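Local structure of PHD finger protein 3 (6IC9) at residues A[15-21]-A[45-51]; A[39-45]-A[151-155]; A[56-61]-A[101-105]; A[76-80]-A[146-150]. The protein reads the phosphorylated C-terminal domain of RNA polymerase II through its SPOC domain, the part described here, and so regulates neuronal gene expression. One frame throughout, in Å; residues are numbered along the deposited sequence.

Overall arrangement
From the N terminus on, this SPOC domain illustrates how distant segments close a barrel-like sheet and fix two helices to it. Contact 1 closes a loop of 23 residues by pairing strand 15-21 with the start of strand 48-55, the two ends of the sheet order. Contact 2 crosses it, sharing Leu45, and closes a loop of 105 residues by tying helix 41-44 to the end of strand 147-155. Contacts 3 and 4 (loops of 39 and 65) fall within that span and cross each other: contact 3 sets the start of helix 57-70 against strand 104-107, contact 4 pairs strands 73-82 and 147-155. Phe80 of contact 4 packs on contact 1, Leu151 of contact 2 on contact 3.

Contact 1. Residues A[15-21]-A[45-51]; sequences WKGFINM and LPDSIQV
Phe18 and Asn20 each use both backbone polar groups to grip the neighbouring strand, in the parallel pairing that joins the two ends of the SPOC sheet order, 15-21 and 48-55, and so closes the sheet on itself. Phe18 N donates to Asp47 O at 2.8 Å and Phe18 O accepts from Ile49 N; two residues on, Asn20 N and Asn20 O repeat the pattern with Ile49 O and Val51 N. Ahead of the strand pair, the indole of Trp15 turns across the loop. With CG anti to the backbone N (chi1 168°), its NE1 reaches Pro46 O at 2.9 Å, a bent bond of 135° at the hydrogen that comes in above the carbonyl plane. Leu45 CB sits over the five-membered ring, 3.7 Å from its centroid, and Ile49 CD1 touches Trp15 CH2 at 3.8 Å. Without the indole, as with an alanine here, Pro46 O would probably lose this donor and a gap open between Leu45 and Ile49. On the buried side Ile19 CG2 meets Val51 CG2, whereas Phe18, Ser48, Asn20 and Gln50 line the other face. Further out, Phe80 packs on Trp15 and Ile19, Met117 covers Leu45 and Ile49, and the amide of Asn109 bonds Ser48 O and Gln50 N. At Gly17 a CB would lie 2.2 Å from Trp15 CZ2 and 2.7 Å from Asp47 O.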
loop_
_atom_site.group_PDB
_atom_site.type_symbol
_atom_site.label_atom_id
_atom_site.label_comp_id
_atom_site.label_asym_id
_atom_site.label_seq_id
_atom_site.Cartn_x
_atom_site.Cartn_y
_atom_site.Cartn_z
ATOM N N TRP A 15 -12.613 -1.800 -0.753
ATOM C CA TRP A 15 -12.220 -3.176 -1.068
ATOM C C TRP A 15 -12.071 -3.936 0.239
ATOM O O TRP A 15 -11.687 -3.349 1.250
ATOM C CB TRP A 15 -10.894 -3.207 -1.842
ATOM C CG TRP A 15 -10.217 -4.550 -2.001
ATOM C CD1 TRP A 15 -10.389 -5.452 -3.028
ATOM C CD2 TRP A 15 -9.231 -5.134 -1.116
ATOM N NE1 TRP A 15 -9.569 -6.530 -2.838
ATOM C CE2 TRP A 15 -8.825 -6.352 -1.699
ATOM C CE3 TRP A 15 -8.606 -4.701 0.066
ATOM C CZ2 TRP A 15 -7.873 -7.193 -1.106
ATOM C CZ3 TRP A 15 -7.629 -5.555 0.672
ATOM C CH2 TRP A 15 -7.292 -6.787 0.081
ATOM N N LYS A 16 -12.419 -5.224 0.222
ATOM C CA LYS A 16 -12.245 -6.097 1.390
ATOM C C LYS A 16 -11.608 -7.369 0.885
ATOM O O LYS A 16 -12.078 -7.959 -0.098
ATOM C CB LYS A 16 -13.577 -6.440 2.101
ATOM C CG LYS A 16 -13.421 -7.308 3.354
ATOM C CD LYS A 16 -14.830 -7.826 3.748
ATOM C CE LYS A 16 -14.814 -8.782 4.896
ATOM N NZ LYS A 16 -16.179 -9.430 5.086
ATOM N N GLY A 17 -10.503 -7.762 1.480
ATOM C CA GLY A 17 -9.817 -8.924 0.956
ATOM C C GLY A 17 -8.661 -9.259 1.864
ATOM O O GLY A 17 -8.538 -8.690 2.944
ATOM N N PHE A 18 -7.842 -10.215 1.438
ATOM C CA PHE A 18 -6.699 -10.640 2.248
ATOM C C PHE A 18 -5.457 -9.845 1.846
ATOM O O PHE A 18 -5.265 -9.509 0.675
ATOM C CB PHE A 18 -6.390 -12.124 2.034
ATOM C CG PHE A 18 -7.367 -13.010 2.708
ATOM C CD1 PHE A 18 -8.584 -13.279 2.089
ATOM C CD2 PHE A 18 -7.142 -13.473 4.010
ATOM C CE1 PHE A 18 -9.546 -14.109 2.730
ATOM C CE2 PHE A 18 -8.113 -14.328 4.651
ATOM C CZ PHE A 18 -9.323 -14.602 4.012
ATOM N N ILE A 19 -4.565 -9.662 2.811
ATOM C CA ILE A 19 -3.162 -9.456 2.544
ATOM C C ILE A 19 -2.418 -10.697 2.998
ATOM O O ILE A 19 -2.614 -11.176 4.121
ATOM C CB ILE A 19 -2.644 -8.198 3.261
ATOM C CG1 ILE A 19 -3.307 -6.965 2.620
ATOM C CG2 ILE A 19 -1.126 -8.173 3.173
ATOM C CD1 ILE A 19 -2.859 -5.599 3.297
ATOM N N ASN A 20 -1.541 -11.200 2.152
ATOM C CA ASN A 20 -0.921 -12.491 2.429
ATOM C C ASN A 20 0.569 -12.356 2.190
ATOM O O ASN A 20 0.997 -12.225 1.042
ATOM C CB ASN A 20 -1.528 -13.599 1.550
ATOM C CG ASN A 20 -1.037 -14.981 1.960
ATOM O OD1 ASN A 20 -0.104 -15.079 2.750
ATOM N ND2 ASN A 20 -1.689 -16.046 1.456
ATOM N N MET A 21 1.367 -12.376 3.269
ATOM C CA MET A 21 2.821 -12.398 3.134
ATOM C C MET A 21 3.301 -13.741 3.650
ATOM O O MET A 21 3.347 -13.956 4.868
ATOM C CB MET A 21 3.509 -11.259 3.910
ATOM C CG MET A 21 5.009 -11.211 3.609
ATOM S SD MET A 21 5.870 -9.818 4.309
ATOM C CE MET A 21 7.544 -10.007 3.697
ATOM N N LEU A 45 -8.303 -4.740 -7.489
ATOM C CA LEU A 45 -7.494 -5.432 -6.488
ATOM C C LEU A 45 -7.928 -6.887 -6.417
ATOM O O LEU A 45 -9.139 -7.168 -6.472
ATOM C CB LEU A 45 -7.644 -4.779 -5.108
ATOM C CG LEU A 45 -7.021 -3.373 -5.048
ATOM C CD1 LEU A 45 -7.482 -2.684 -3.819
ATOM C CD2 LEU A 45 -5.459 -3.395 -5.131
ATOM N N PRO A 46 -6.977 -7.820 -6.358
ATOM C CA PRO A 46 -7.331 -9.246 -6.240
ATOM C C PRO A 46 -7.999 -9.532 -4.897
ATOM O O PRO A 46 -8.015 -8.697 -3.981
ATOM C CB PRO A 46 -5.986 -9.963 -6.362
ATOM C CG PRO A 46 -4.985 -8.934 -5.736
ATOM C CD PRO A 46 -5.535 -7.557 -6.147
ATOM N N ASP A 47 -8.570 -10.759 -4.785
ATOM C CA ASP A 47 -9.118 -11.212 -3.500
ATOM C C ASP A 47 -8.058 -11.228 -2.393
ATOM O O ASP A 47 -8.377 -11.062 -1.216
ATOM C CB ASP A 47 -9.686 -12.660 -3.640
ATOM C CG ASP A 47 -11.020 -12.719 -4.363
ATOM O OD1 ASP A 47 -11.574 -11.677 -4.728
ATOM O OD2 ASP A 47 -11.523 -13.856 -4.554
ATOM N N SER A 48 -6.831 -11.582 -2.733
ATOM C CA SER A 48 -5.737 -11.704 -1.786
ATOM C C SER A 48 -4.543 -11.026 -2.418
ATOM O O SER A 48 -4.106 -11.442 -3.488
ATOM C CB SER A 48 -5.406 -13.162 -1.471
ATOM O OG SER A 48 -4.275 -13.192 -0.621
ATOM N N ILE A 49 -4.066 -9.949 -1.791
ATOM C CA ILE A 49 -2.844 -9.280 -2.223
ATOM C C ILE A 49 -1.665 -10.075 -1.702
ATOM O O ILE A 49 -1.486 -10.174 -0.482
ATOM C CB ILE A 49 -2.781 -7.847 -1.682
ATOM C CG1 ILE A 49 -3.947 -7.037 -2.210
ATOM C CG2 ILE A 49 -1.367 -7.218 -2.007
ATOM C CD1 ILE A 49 -4.091 -5.677 -1.536
ATOM N N GLN A 50 -0.857 -10.634 -2.618
ATOM C CA GLN A 50 0.300 -11.456 -2.265
ATOM C C GLN A 50 1.513 -10.560 -2.116
ATOM O O GLN A 50 1.944 -9.944 -3.085
ATOM C CB GLN A 50 0.611 -12.496 -3.346
ATOM C CG GLN A 50 -0.539 -13.467 -3.560
ATOM C CD GLN A 50 -0.839 -14.308 -2.319
ATOM O OE1 GLN A 50 0.079 -14.764 -1.581
ATOM N NE2 GLN A 50 -2.129 -14.514 -2.073
ATOM N N VAL A 51 2.067 -10.494 -0.923
ATOM C CA VAL A 51 3.265 -9.671 -0.736
ATOM C C VAL A 51 4.482 -10.518 -1.113
ATOM O O VAL A 51 4.789 -11.519 -0.447
ATOM C CB VAL A 51 3.354 -9.166 0.704
ATOM C CG1 VAL A 51 4.581 -8.249 0.870
ATOM C CG2 VAL A 51 2.048 -8.485 1.097
#

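Contact 2. Residues A[39-45]-A[151-155]; sequences EYLTEDL and LIIRQ
Arg154 meets Glu39 and Asp44, at either end of helix 41-44, by polar bonds in the plane of its guanidinium. NH1 and NH2 of Arg154 converge on one acceptor, Glu39 O, at 2.9 and 2.7 Å. The same NH2 makes a salt bridge with Asp44 OD2 at 2.7 Å, meeting the carboxylate on its anti side, tilted out of the carboxylate plane; the two flat groups stand 76° apart. Glu39 and Asp44 lie before the helix and at its last residue, so one side chain bridges the single turn of helix 41-44, which packs against the SPOC-domain sheet at strand 147-155 and has Tyr40 at its N-cap position. Apolar packing supplies the rest. A bend at chi3 of Arg154 (76°) turns the guanidinium so that Leu41 CD2 lies over its centre, 3.6 Å from Arg154 CZ. Leu41 and Ile152 then meet tip to tip, with Leu41 CD2 at 3.9 Å from Ile152 CD1, and Met117 packs on Ile152 and Leu45. Arg154 NE is buried here and finds no hydrogen-bond partner in the model.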
loop_
_atom_site.group_PDB
_atom_site.type_symbol
_atom_site.label_atom_id
_atom_site.label_comp_id
_atom_site.label_asym_id
_atom_site.label_seq_id
_atom_site.Cartn_x
_atom_site.Cartn_y
_atom_site.Cartn_z
ATOM N N GLU A 39 -11.489 5.301 -7.486
ATOM C CA GLU A 39 -12.504 4.769 -8.387
ATOM C C GLU A 39 -12.025 3.445 -8.963
ATOM O O GLU A 39 -10.858 3.310 -9.359
ATOM C CB GLU A 39 -12.798 5.774 -9.514
ATOM C CG GLU A 39 -11.575 5.991 -10.435
ATOM C CD GLU A 39 -11.703 7.159 -11.422
ATOM O OE1 GLU A 39 -10.860 7.241 -12.339
ATOM O OE2 GLU A 39 -12.620 7.990 -11.292
ATOM N N TYR A 40 -12.914 2.450 -8.957
ATOM C CA TYR A 40 -12.693 1.141 -9.569
ATOM C C TYR A 40 -11.732 0.252 -8.793
ATOM O O TYR A 40 -11.381 -0.836 -9.290
ATOM C CB TYR A 40 -12.180 1.250 -11.010
ATOM C CG TYR A 40 -12.966 2.202 -11.884
ATOM C CD1 TYR A 40 -12.348 3.296 -12.477
ATOM C CD2 TYR A 40 -14.339 2.015 -12.097
ATOM C CE1 TYR A 40 -13.066 4.181 -13.283
ATOM C CE2 TYR A 40 -15.061 2.887 -12.903
ATOM C CZ TYR A 40 -14.422 3.971 -13.493
ATOM O OH TYR A 40 -15.127 4.849 -14.298
ATOM N N LEU A 41 -11.283 0.670 -7.603
ATOM C CA LEU A 41 -10.346 -0.175 -6.875
ATOM C C LEU A 41 -10.959 -1.524 -6.533
ATOM O O LEU A 41 -10.251 -2.530 -6.482
ATOM C CB LEU A 41 -9.859 0.543 -5.608
ATOM C CG LEU A 41 -8.645 1.441 -5.822
ATOM C CD1 LEU A 41 -8.264 2.041 -4.461
ATOM C CD2 LEU A 41 -7.463 0.682 -6.482
ATOM N N THR A 42 -12.274 -1.571 -6.329
ATOM C CA THR A 42 -12.924 -2.838 -6.006
ATOM C C THR A 42 -12.685 -3.886 -7.086
ATOM O O THR A 42 -12.527 -5.076 -6.783
ATOM C CB THR A 42 -14.414 -2.590 -5.810
ATOM O OG1 THR A 42 -14.585 -1.382 -5.053
ATOM C CG2 THR A 42 -15.046 -3.772 -5.081
ATOM N N GLU A 43 -12.625 -3.457 -8.357
ATOM C CA GLU A 43 -12.397 -4.369 -9.481
ATOM C C GLU A 43 -10.930 -4.581 -9.779
ATOM O O GLU A 43 -10.571 -5.564 -10.428
ATOM C CB GLU A 43 -13.068 -3.814 -10.758
ATOM C CG GLU A 43 -14.455 -3.313 -10.500
ATOM C CD GLU A 43 -14.929 -2.287 -11.519
ATOM O OE1 GLU A 43 -14.421 -2.256 -12.666
ATOM O OE2 GLU A 43 -15.815 -1.503 -11.144
ATOM N N ASP A 44 -10.076 -3.687 -9.324
ATOM C CA ASP A 44 -8.673 -3.704 -9.699
ATOM C C ASP A 44 -7.776 -4.394 -8.674
ATOM O O ASP A 44 -6.582 -4.546 -8.935
ATOM C CB ASP A 44 -8.179 -2.257 -9.865
ATOM C CG ASP A 44 -8.656 -1.602 -11.164
ATOM O OD1 ASP A 44 -9.226 -2.319 -12.020
ATOM O OD2 ASP A 44 -8.442 -0.367 -11.310
ATOM N N LEU A 45 -8.303 -4.740 -7.489
ATOM C CA LEU A 45 -7.494 -5.432 -6.488
ATOM C C LEU A 45 -7.928 -6.887 -6.417
ATOM O O LEU A 45 -9.139 -7.168 -6.472
ATOM C CB LEU A 45 -7.644 -4.779 -5.108
ATOM C CG LEU A 45 -7.021 -3.373 -5.048
ATOM C CD1 LEU A 45 -7.482 -2.684 -3.819
ATOM C CD2 LEU A 45 -5.459 -3.395 -5.131
ATOM N N LEU A 151 0.146 2.125 -1.467
ATOM C CA LEU A 151 0.469 3.089 -2.532
ATOM C C LEU A 151 0.253 2.366 -3.836
ATOM O O LEU A 151 0.969 1.412 -4.128
ATOM C CB LEU A 151 1.926 3.541 -2.374
ATOM C CG LEU A 151 2.503 4.334 -3.531
ATOM C CD1 LEU A 151 1.692 5.572 -3.650
ATOM C CD2 LEU A 151 3.989 4.656 -3.169
ATOM N N ILE A 152 -0.741 2.799 -4.624
ATOM C CA ILE A 152 -1.170 2.060 -5.800
ATOM C C ILE A 152 -0.910 2.903 -7.052
ATOM O O ILE A 152 -1.430 4.025 -7.178
ATOM C CB ILE A 152 -2.663 1.672 -5.699
ATOM C CG1 ILE A 152 -2.909 1.026 -4.315
ATOM C CG2 ILE A 152 -3.052 0.713 -6.811
ATOM C CD1 ILE A 152 -4.395 0.787 -4.048
ATOM N N ILE A 153 -0.100 2.369 -7.956
ATOM C CA ILE A 153 0.175 2.974 -9.262
ATOM C C ILE A 153 -0.722 2.306 -10.295
ATOM O O ILE A 153 -0.571 1.110 -10.563
ATOM C CB ILE A 153 1.648 2.788 -9.665
ATOM C CG1 ILE A 153 2.575 3.098 -8.485
ATOM C CG2 ILE A 153 1.975 3.620 -10.942
ATOM C CD1 ILE A 153 2.385 4.510 -7.932
ATOM N N ARG A 154 -1.630 3.071 -10.909
ATOM C CA ARG A 154 -2.540 2.528 -11.916
ATOM C C ARG A 154 -2.322 3.163 -13.297
ATOM O O ARG A 154 -1.855 4.294 -13.430
ATOM C CB ARG A 154 -3.980 2.735 -11.462
ATOM C CG ARG A 154 -4.086 2.462 -9.927
ATOM C CD ARG A 154 -5.268 3.161 -9.249
ATOM N NE ARG A 154 -6.433 2.409 -9.622
ATOM C CZ ARG A 154 -7.698 2.739 -9.384
ATOM N NH1 ARG A 154 -8.041 3.854 -8.744
ATOM N NH2 ARG A 154 -8.621 1.899 -9.799
ATOM N N GLN A 155 -2.674 2.416 -14.321
ATOM C CA GLN A 155 -2.619 2.942 -15.674
ATOM C C GLN A 155 -3.739 3.956 -15.861
ATOM O O GLN A 155 -4.781 3.897 -15.198
ATOM C CB GLN A 155 -2.738 1.806 -16.698
ATOM C CG GLN A 155 -2.001 0.501 -16.317
ATOM C CD GLN A 155 -0.479 0.500 -16.615
ATOM O OE1 GLN A 155 0.086 1.487 -17.103
ATOM N NE2 GLN A 155 0.178 -0.633 -16.322
#

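Contact 3. Residues A[56-61]-A[101-105]; sequences SPQTVW and RKRYG
Ser56, at the N-cap position of helix 57-70, meets Arg103 through its backbone, with Ser56 N at 4.0 Å from Arg103 CD. Pro57 follows and does more. Its CD lies 3.3 Å from Lys102 O, and its CB stands over the face of the Tyr104 ring, 3.9 Å from the centroid, a CH-pi contact displaced toward the hydroxyl end. Here the first turn of a helix lies against the start of strand 104-107, which lies between strands 114-122 and 48-55 in the SPOC sheet: this strand emerges from a Schellman motif at Lys102, which ends helix 85-101, and pairs with strand 48-55 through Tyr104 and Ile55. Thr59, on the same helical turn, touches an apolar side chain of the bound peptide. One turn further along the helix from Pro57, Val60 comes down on the ring obliquely, its CG2 at 3.9 Å from Tyr104 CD2. Trp61 completes the group. Its NE1 donates to Tyr104 OH at 3.0 Å, bent to 137° at the hydrogen, and the two ring planes are nearly perpendicular, 82° apart. Tyr104 is placed for this by CG standing anti to its carbonyl carbon (chi1 -62°), which carries the ring toward the helix. A leucine at this position would probably leave Trp61 NE1 without its acceptor and take the flat surface from under Pro57. Pro129 packs on both Tyr104 and Trp61.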
loop_
_atom_site.group_PDB
_atom_site.type_symbol
_atom_site.label_atom_id
_atom_site.label_comp_id
_atom_site.label_asym_id
_atom_site.label_seq_id
_atom_site.Cartn_x
_atom_site.Cartn_y
_atom_site.Cartn_z
ATOM N N SER A 56 13.477 -0.821 -0.652
ATOM C CA SER A 56 13.898 0.362 0.080
ATOM C C SER A 56 12.947 1.536 -0.175
ATOM O O SER A 56 12.494 1.731 -1.304
ATOM C CB SER A 56 15.315 0.713 -0.346
ATOM O OG SER A 56 15.495 2.097 -0.278
ATOM N N PRO A 57 12.595 2.310 0.851
ATOM C CA PRO A 57 11.680 3.444 0.627
ATOM C C PRO A 57 12.223 4.468 -0.360
ATOM O O PRO A 57 11.465 4.995 -1.169
ATOM C CB PRO A 57 11.511 4.048 2.034
ATOM C CG PRO A 57 11.701 2.833 2.950
ATOM C CD PRO A 57 12.818 2.037 2.286
ATOM N N GLN A 58 13.519 4.744 -0.329
ATOM C CA GLN A 58 14.059 5.720 -1.270
ATOM C C GLN A 58 13.896 5.255 -2.721
ATOM O O GLN A 58 13.644 6.077 -3.612
ATOM C CB GLN A 58 15.523 5.999 -0.938
ATOM C CG GLN A 58 16.126 7.130 -1.766
ATOM C CD GLN A 58 15.387 8.440 -1.534
ATOM O OE1 GLN A 58 15.245 8.884 -0.387
ATOM N NE2 GLN A 58 14.898 9.052 -2.601
ATOM N N THR A 59 14.024 3.943 -2.982
ATOM C CA THR A 59 13.807 3.433 -4.338
ATOM C C THR A 59 12.377 3.705 -4.792
ATOM O O THR A 59 12.153 4.149 -5.921
ATOM C CB THR A 59 14.134 1.936 -4.406
ATOM O OG1 THR A 59 15.499 1.739 -4.008
ATOM C CG2 THR A 59 13.972 1.399 -5.849
ATOM N N VAL A 60 11.394 3.446 -3.920
ATOM C CA VAL A 60 10.003 3.766 -4.247
ATOM C C VAL A 60 9.832 5.258 -4.517
ATOM O O VAL A 60 9.146 5.646 -5.462
ATOM C CB VAL A 60 9.088 3.291 -3.114
ATOM C CG1 VAL A 60 7.619 3.787 -3.342
ATOM C CG2 VAL A 60 9.111 1.762 -3.137
ATOM N N TRP A 61 10.376 6.124 -3.641
ATOM C CA TRP A 61 10.122 7.561 -3.837
ATOM C C TRP A 61 10.833 8.107 -5.075
ATOM O O TRP A 61 10.289 8.974 -5.750
ATOM C CB TRP A 61 10.507 8.357 -2.576
ATOM C CG TRP A 61 9.645 7.885 -1.408
ATOM C CD1 TRP A 61 10.080 7.434 -0.203
ATOM C CD2 TRP A 61 8.209 7.782 -1.379
ATOM N NE1 TRP A 61 9.015 7.075 0.579
ATOM C CE2 TRP A 61 7.859 7.256 -0.124
ATOM C CE3 TRP A 61 7.191 8.057 -2.311
ATOM C CZ2 TRP A 61 6.523 7.016 0.250
ATOM C CZ3 TRP A 61 5.862 7.830 -1.949
ATOM C CH2 TRP A 61 5.542 7.309 -0.671
ATOM N N ARG A 101 12.424 -3.158 9.788
ATOM C CA ARG A 101 13.413 -3.220 8.715
ATOM C C ARG A 101 13.503 -1.961 7.851
ATOM O O ARG A 101 14.412 -1.877 7.001
ATOM C CB ARG A 101 13.096 -4.445 7.837
ATOM C CG ARG A 101 13.162 -5.776 8.602
ATOM C CD ARG A 101 12.645 -6.964 7.800
ATOM N NE ARG A 101 12.828 -8.244 8.473
ATOM C CZ ARG A 101 12.144 -8.642 9.529
ATOM N NH1 ARG A 101 11.195 -7.853 10.065
ATOM N NH2 ARG A 101 12.392 -9.834 10.034
ATOM N N LYS A 102 12.653 -0.959 8.080
ATOM C CA LYS A 102 12.617 0.256 7.273
ATOM C C LYS A 102 12.528 -0.122 5.802
ATOM O O LYS A 102 13.360 0.267 4.975
ATOM C CB LYS A 102 13.834 1.152 7.544
ATOM C CG LYS A 102 13.959 1.540 9.019
ATOM C CD LYS A 102 15.286 2.268 9.290
ATOM C CE LYS A 102 15.397 2.644 10.772
ATOM N NZ LYS A 102 14.293 3.584 11.128
ATOM N N ARG A 103 11.529 -0.954 5.498
ATOM C CA ARG A 103 11.271 -1.369 4.130
ATOM C C ARG A 103 9.798 -1.134 3.852
ATOM O O ARG A 103 8.986 -0.987 4.773
ATOM C CB ARG A 103 11.622 -2.873 3.898
ATOM C CG ARG A 103 13.152 -3.204 4.037
ATOM C CD ARG A 103 13.949 -2.575 2.898
ATOM N NE ARG A 103 15.370 -2.944 2.930
ATOM C CZ ARG A 103 16.301 -2.242 3.576
ATOM N NH1 ARG A 103 15.953 -1.177 4.271
ATOM N NH2 ARG A 103 17.578 -2.615 3.563
ATOM N N TYR A 104 9.466 -1.150 2.571
ATOM C CA TYR A 104 8.088 -1.283 2.131
ATOM C C TYR A 104 7.868 -2.683 1.556
ATOM O O TYR A 104 8.797 -3.339 1.070
ATOM C CB TYR A 104 7.729 -0.234 1.053
ATOM C CG TYR A 104 7.819 1.221 1.495
ATOM C CD1 TYR A 104 7.877 1.584 2.878
ATOM C CD2 TYR A 104 7.838 2.246 0.540
ATOM C CE1 TYR A 104 7.994 2.926 3.267
ATOM C CE2 TYR A 104 7.931 3.599 0.943
ATOM C CZ TYR A 104 8.006 3.915 2.302
ATOM O OH TYR A 104 8.086 5.235 2.708
ATOM N N GLY A 105 6.616 -3.121 1.549
ATOM C CA GLY A 105 6.264 -4.386 0.892
ATOM C C GLY A 105 5.946 -4.152 -0.582
ATOM O O GLY A 105 5.427 -3.093 -0.960
#

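Contact 4. Residues A[76-80]-A[146-150]; sequences CVVRF and NLLLG
Val78 and Gly150 form a hydrogen-bonded antiparallel pair: Val78 N reaches Gly150 O at 2.9 Å, and Gly150 N returns a bond of the same length to Val78 O. Further along, Phe80 N donates to Leu148 O at 3.0 Å, while the hydroxyl of Tyr91, from helix 85-101, bonds both Phe80 O and Leu148 N. Weaker CA-H...O contacts run beside these bonds, among them Val77 CA to Gly150 O at 3.2 Å.

Side-chain packing divides between the two faces of the sheet. On one, the Phe80 ring passes obliquely by the backbone of the partner strand: CG beside its own backbone N (chi1 -68°) brings Phe80 CE2 to 3.5 Å from Gly150 N. A CB on Gly150 would lie 2.9 Å from that same Phe80 CE2, and close to Val78 CG2 as well, so the absence of a side chain lets the ring settle against the strand. Phe80 CZ goes on to Ile49. On the other face Val77 CG1 meets Leu149 CG at 4.1 Å, and Leu149 CD1 packs against the CB of Arg79 in the non-hydrogen-bonded pair. The two strands run at 149° to each other, the marked twist expected of neighbouring strands within the seven-stranded, barrel-like sheet of the SPOC fold.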
loop_
_atom_site.group_PDB
_atom_site.type_symbol
_atom_site.label_atom_id
_atom_site.label_comp_id
_atom_site.label_asym_id
_atom_site.label_seq_id
_atom_site.Cartn_x
_atom_site.Cartn_y
_atom_site.Cartn_z
ATOM N N CYS A 76 -2.773 6.472 -6.298
ATOM C CA CYS A 76 -3.655 6.685 -5.164
ATOM C C CYS A 76 -3.144 5.945 -3.933
ATOM O O CYS A 76 -2.269 5.082 -3.990
ATOM C CB CYS A 76 -5.095 6.355 -5.497
ATOM S SG CYS A 76 -5.549 4.655 -5.486
ATOM N N VAL A 77 -3.641 6.381 -2.800
ATOM C CA VAL A 77 -3.138 5.929 -1.516
ATOM C C VAL A 77 -4.370 5.469 -0.761
ATOM O O VAL A 77 -5.380 6.186 -0.751
ATOM C CB VAL A 77 -2.405 7.053 -0.742
ATOM C CG1 VAL A 77 -1.973 6.457 0.606
ATOM C CG2 VAL A 77 -1.148 7.582 -1.536
ATOM N N VAL A 78 -4.340 4.235 -0.240
ATOM C CA VAL A 78 -5.423 3.734 0.599
ATOM C C VAL A 78 -4.852 3.413 1.970
ATOM O O VAL A 78 -3.629 3.344 2.169
ATOM C CB VAL A 78 -6.124 2.485 0.024
ATOM C CG1 VAL A 78 -6.767 2.812 -1.319
ATOM C CG2 VAL A 78 -5.115 1.261 -0.115
ATOM N N ARG A 79 -5.754 3.245 2.948
ATOM C CA ARG A 79 -5.321 2.822 4.274
ATOM C C ARG A 79 -6.066 1.524 4.592
ATOM O O ARG A 79 -7.227 1.349 4.188
ATOM C CB ARG A 79 -5.582 3.853 5.368
ATOM C CG ARG A 79 -7.035 4.132 5.649
ATOM C CD ARG A 79 -7.172 5.179 6.830
ATOM N NE ARG A 79 -8.553 5.649 6.882
ATOM C CZ ARG A 79 -9.516 4.975 7.469
ATOM N NH1 ARG A 79 -9.229 3.828 8.109
ATOM N NH2 ARG A 79 -10.750 5.438 7.414
ATOM N N PHE A 80 -5.356 0.596 5.210
ATOM C CA PHE A 80 -5.891 -0.739 5.527
ATOM C C PHE A 80 -6.292 -0.776 6.980
ATOM O O PHE A 80 -5.588 -0.218 7.829
ATOM C CB PHE A 80 -4.838 -1.830 5.241
ATOM C CG PHE A 80 -4.539 -1.981 3.769
ATOM C CD1 PHE A 80 -5.472 -2.563 2.925
ATOM C CD2 PHE A 80 -3.308 -1.549 3.242
ATOM C CE1 PHE A 80 -5.215 -2.716 1.522
ATOM C CE2 PHE A 80 -3.034 -1.662 1.849
ATOM C CZ PHE A 80 -3.992 -2.295 0.968
ATOM N N ASN A 146 -0.882 2.925 14.593
ATOM C CA ASN A 146 0.030 2.449 13.545
ATOM C C ASN A 146 -0.809 1.911 12.396
ATOM O O ASN A 146 -1.802 1.187 12.610
ATOM C CB ASN A 146 0.958 1.345 14.080
ATOM C CG ASN A 146 1.960 1.836 15.097
ATOM O OD1 ASN A 146 2.353 3.000 15.100
ATOM N ND2 ASN A 146 2.402 0.922 15.985
ATOM N N LEU A 147 -0.380 2.184 11.154
ATOM C CA LEU A 147 -1.207 1.894 9.989
ATOM C C LEU A 147 -0.357 1.274 8.896
ATOM O O LEU A 147 0.824 1.616 8.732
ATOM C CB LEU A 147 -1.811 3.185 9.367
ATOM C CG LEU A 147 -2.969 3.806 10.139
ATOM C CD1 LEU A 147 -3.338 5.098 9.435
ATOM C CD2 LEU A 147 -4.140 2.765 10.120
ATOM N N LEU A 148 -1.006 0.439 8.088
ATOM C CA LEU A 148 -0.472 -0.024 6.804
ATOM C C LEU A 148 -1.205 0.762 5.740
ATOM O O LEU A 148 -2.451 0.754 5.706
ATOM C CB LEU A 148 -0.742 -1.538 6.605
ATOM C CG LEU A 148 0.112 -2.439 7.512
ATOM C CD1 LEU A 148 -0.386 -3.887 7.377
ATOM C CD2 LEU A 148 1.622 -2.386 7.144
ATOM N N LEU A 149 -0.448 1.492 4.902
ATOM C CA LEU A 149 -0.979 2.165 3.735
ATOM C C LEU A 149 -0.669 1.353 2.490
ATOM O O LEU A 149 0.346 0.667 2.429
ATOM C CB LEU A 149 -0.270 3.541 3.642
ATOM C CG LEU A 149 -0.893 4.810 4.249
ATOM C CD1 LEU A 149 -1.560 4.652 5.590
ATOM C CD2 LEU A 149 0.131 6.004 4.216
ATOM N N GLY A 150 -1.507 1.482 1.472
ATOM C CA GLY A 150 -1.215 0.964 0.151
ATOM C C GLY A 150 -0.993 2.137 -0.796
ATOM O O GLY A 150 -1.853 3.003 -0.931
#